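Local coordinates for protein putative NADH-flavin reductase (Lactobacillus casei ATCC 334, PDB 3H2S) that binds NADPH and probably acts as an NAD(P)H-dependent oxidoreductase of the Rossmann-fold type, at residues 88-93 with 146-151. Sequence-based numbering, arbitrary orientation.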
loop_
_atom_site.group_PDB
_atom_site.type_symbol
_atom_site.label_atom_id
_atom_site.label_comp_id
_atom_site.label_asym_id
_atom_site.label_seq_id
_atom_site.Cartn_x
_atom_site.Cartn_y
_atom_site.Cartn_z
ATOM N N HIS A 88 -5.458 -0.281 1.925
ATOM C CA HIS A 88 -6.233 -0.057 3.139
ATOM C C HIS A 88 -6.884 -1.360 3.595
ATOM O O HIS A 88 -6.862 -1.698 4.787
ATOM C CB HIS A 88 -7.308 1.020 2.928
ATOM C CG HIS A 88 -8.044 1.374 4.183
ATOM N ND1 HIS A 88 -7.394 1.835 5.308
ATOM C CD2 HIS A 88 -9.327 1.143 4.559
ATOM C CE1 HIS A 88 -8.268 1.977 6.291
ATOM N NE2 HIS A 88 -9.439 1.531 5.874
ATOM N N LEU A 89 -7.533 -2.053 2.663
ATOM C CA LEU A 89 -8.169 -3.340 2.999
ATOM C C LEU A 89 -7.186 -4.352 3.598
ATOM O O LEU A 89 -7.471 -4.993 4.615
ATOM C CB LEU A 89 -8.863 -3.945 1.770
ATOM C CG LEU A 89 -9.628 -5.249 2.051
ATOM C CD1 LEU A 89 -10.536 -5.146 3.290
ATOM C CD2 LEU A 89 -10.427 -5.709 0.829
ATOM N N VAL A 90 -6.051 -4.540 2.928
ATOM C CA VAL A 90 -4.993 -5.405 3.450
ATOM C C VAL A 90 -4.585 -5.028 4.880
ATOM O O VAL A 90 -4.411 -5.899 5.742
ATOM C CB VAL A 90 -3.757 -5.445 2.507
ATOM C CG1 VAL A 90 -2.558 -6.119 3.203
ATOM C CG2 VAL A 90 -4.111 -6.206 1.215
ATOM N N SER A 91 -4.530 -3.735 5.168
ATOM C CA SER A 91 -4.095 -3.294 6.487
ATOM C C SER A 91 -5.075 -3.708 7.578
ATOM O O SER A 91 -4.697 -3.820 8.745
ATOM C CB SER A 91 -3.882 -1.782 6.510
ATOM O OG SER A 91 -5.112 -1.086 6.662
ATOM N N LEU A 92 -6.321 -3.989 7.188
ATOM C CA LEU A 92 -7.356 -4.391 8.148
ATOM C C LEU A 92 -7.379 -5.905 8.324
ATOM O O LEU A 92 -8.131 -6.424 9.143
ATOM C CB LEU A 92 -8.740 -3.928 7.672
ATOM C CG LEU A 92 -8.903 -2.449 7.325
ATOM C CD1 LEU A 92 -10.309 -2.177 6.798
ATOM C CD2 LEU A 92 -8.620 -1.606 8.576
ATOM N N LEU A 93 -6.643 -6.617 7.478
ATOM C CA LEU A 93 -6.694 -8.071 7.503
ATOM C C LEU A 93 -5.475 -8.737 8.137
ATOM O O LEU A 93 -5.336 -9.955 8.081
ATOM C CB LEU A 93 -6.927 -8.610 6.096
ATOM C CG LEU A 93 -8.133 -7.991 5.389
ATOM C CD1 LEU A 93 -8.262 -8.592 4.024
ATOM C CD2 LEU A 93 -9.398 -8.212 6.217
ATOM N N GLN A 146 1.169 -9.126 -3.773
ATOM C CA GLN A 146 2.205 -10.158 -3.669
ATOM C C GLN A 146 3.228 -9.873 -2.575
ATOM O O GLN A 146 4.022 -10.739 -2.236
ATOM C CB GLN A 146 2.913 -10.337 -5.009
ATOM C CG GLN A 146 1.991 -10.880 -6.091
ATOM C CD GLN A 146 2.646 -10.866 -7.443
ATOM O OE1 GLN A 146 2.411 -9.966 -8.253
ATOM N NE2 GLN A 146 3.570 -11.792 -7.649
HETATM N N MSE A 147 3.230 -8.651 -2.057
HETATM C CA MSE A 147 4.102 -8.281 -0.938
HETATM C C MSE A 147 3.587 -8.845 0.387
HETATM O O MSE A 147 4.215 -8.666 1.445
HETATM C CB MSE A 147 4.197 -6.760 -0.820
HETATM C CG MSE A 147 4.769 -6.073 -2.037
HETATM SE SE MSE A 147 4.643 -4.135 -1.837
HETATM C CE MSE A 147 5.764 -3.643 -3.330
ATOM N N ASN A 148 2.420 -9.481 0.338
ATOM C CA ASN A 148 1.715 -9.860 1.552
ATOM C C ASN A 148 1.498 -11.364 1.667
ATOM O O ASN A 148 0.441 -11.870 1.322
ATOM C CB ASN A 148 0.394 -9.079 1.652
ATOM C CG ASN A 148 0.612 -7.584 1.593
ATOM O OD1 ASN A 148 0.466 -6.963 0.528
ATOM N ND2 ASN A 148 1.157 -7.031 2.678
ATOM N N ALA A 149 2.513 -12.063 2.170
ATOM C CA ALA A 149 2.524 -13.528 2.200
ATOM C C ALA A 149 1.630 -14.099 3.291
ATOM O O ALA A 149 1.415 -15.308 3.349
ATOM C CB ALA A 149 3.926 -14.030 2.382
ATOM N N ASN A 150 1.219 -13.254 4.229
ATOM C CA ASN A 150 0.516 -13.711 5.423
ATOM C C ASN A 150 -0.921 -13.175 5.540
ATOM O O ASN A 150 -1.514 -13.177 6.614
ATOM C CB ASN A 150 1.331 -13.345 6.661
ATOM C CG ASN A 150 2.761 -13.860 6.581
ATOM O OD1 ASN A 150 3.719 -13.086 6.644
ATOM N ND2 ASN A 150 2.907 -15.163 6.343
ATOM N N VAL A 151 -1.512 -12.829 4.404
ATOM C CA VAL A 151 -2.905 -12.431 4.345
ATOM C C VAL A 151 -3.592 -13.332 3.338
ATOM O O VAL A 151 -2.961 -13.759 2.351
ATOM C CB VAL A 151 -3.035 -10.931 3.917
ATOM C CG1 VAL A 151 -4.462 -10.597 3.475
ATOM C CG2 VAL A 151 -2.623 -10.025 5.091
#
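Val90 touches Asn148 and Leu93 touches Val151 in this contact. Val90 lies near the C-terminal end of helix 80-91. Val151 ends a type I beta turn, Asn148 to Val151, in the loop that leads from helix 132-145 into strand 153-158. No hydrogen bond links the two segments; they meet by van der Waals packing.

The tightest point is the CG1 methyl of Val90, which lies 3.8 Å from CG of Asn148. The two side chains come from opposite directions. A chi1 of 168° turns CG1 of Val90 opposite the main-chain nitrogen and carries this methyl to the loop. Val151 offers both branches: its CG1 meets CB of Leu93 at 4.1 Å, while its CG2 lies 4.0 Å from the carbonyl O of Leu93. The second methyl also approaches CG1 of Val90, more loosely, at 4.3 Å. Leu93 therefore touches the valine through the root of its side chain and its backbone. Its side chain also packs on Ala100 of strand 99-103. Phe102 of that strand and Phe144 and Leu145 of helix 132-145 pack on Val90. Leu83 of the second subunit packs on Asn148, which is buried.

The outer side is looser. Ala149 and Asn150 are exposed at the middle of the turn, and the Asn150 side chain leads away from the helix. On the helix, the side chain of Ser91 sets out away from the loop; its OG donates a hydrogen bond to O of His88 (2.6 Å).

The four touching residues are buried. They join the C-terminal end of one helix to the loop entering a parallel strand, the packing of connecting segments beside the parallel part of the central sheet of an NAD(P)H-binding Rossmann fold.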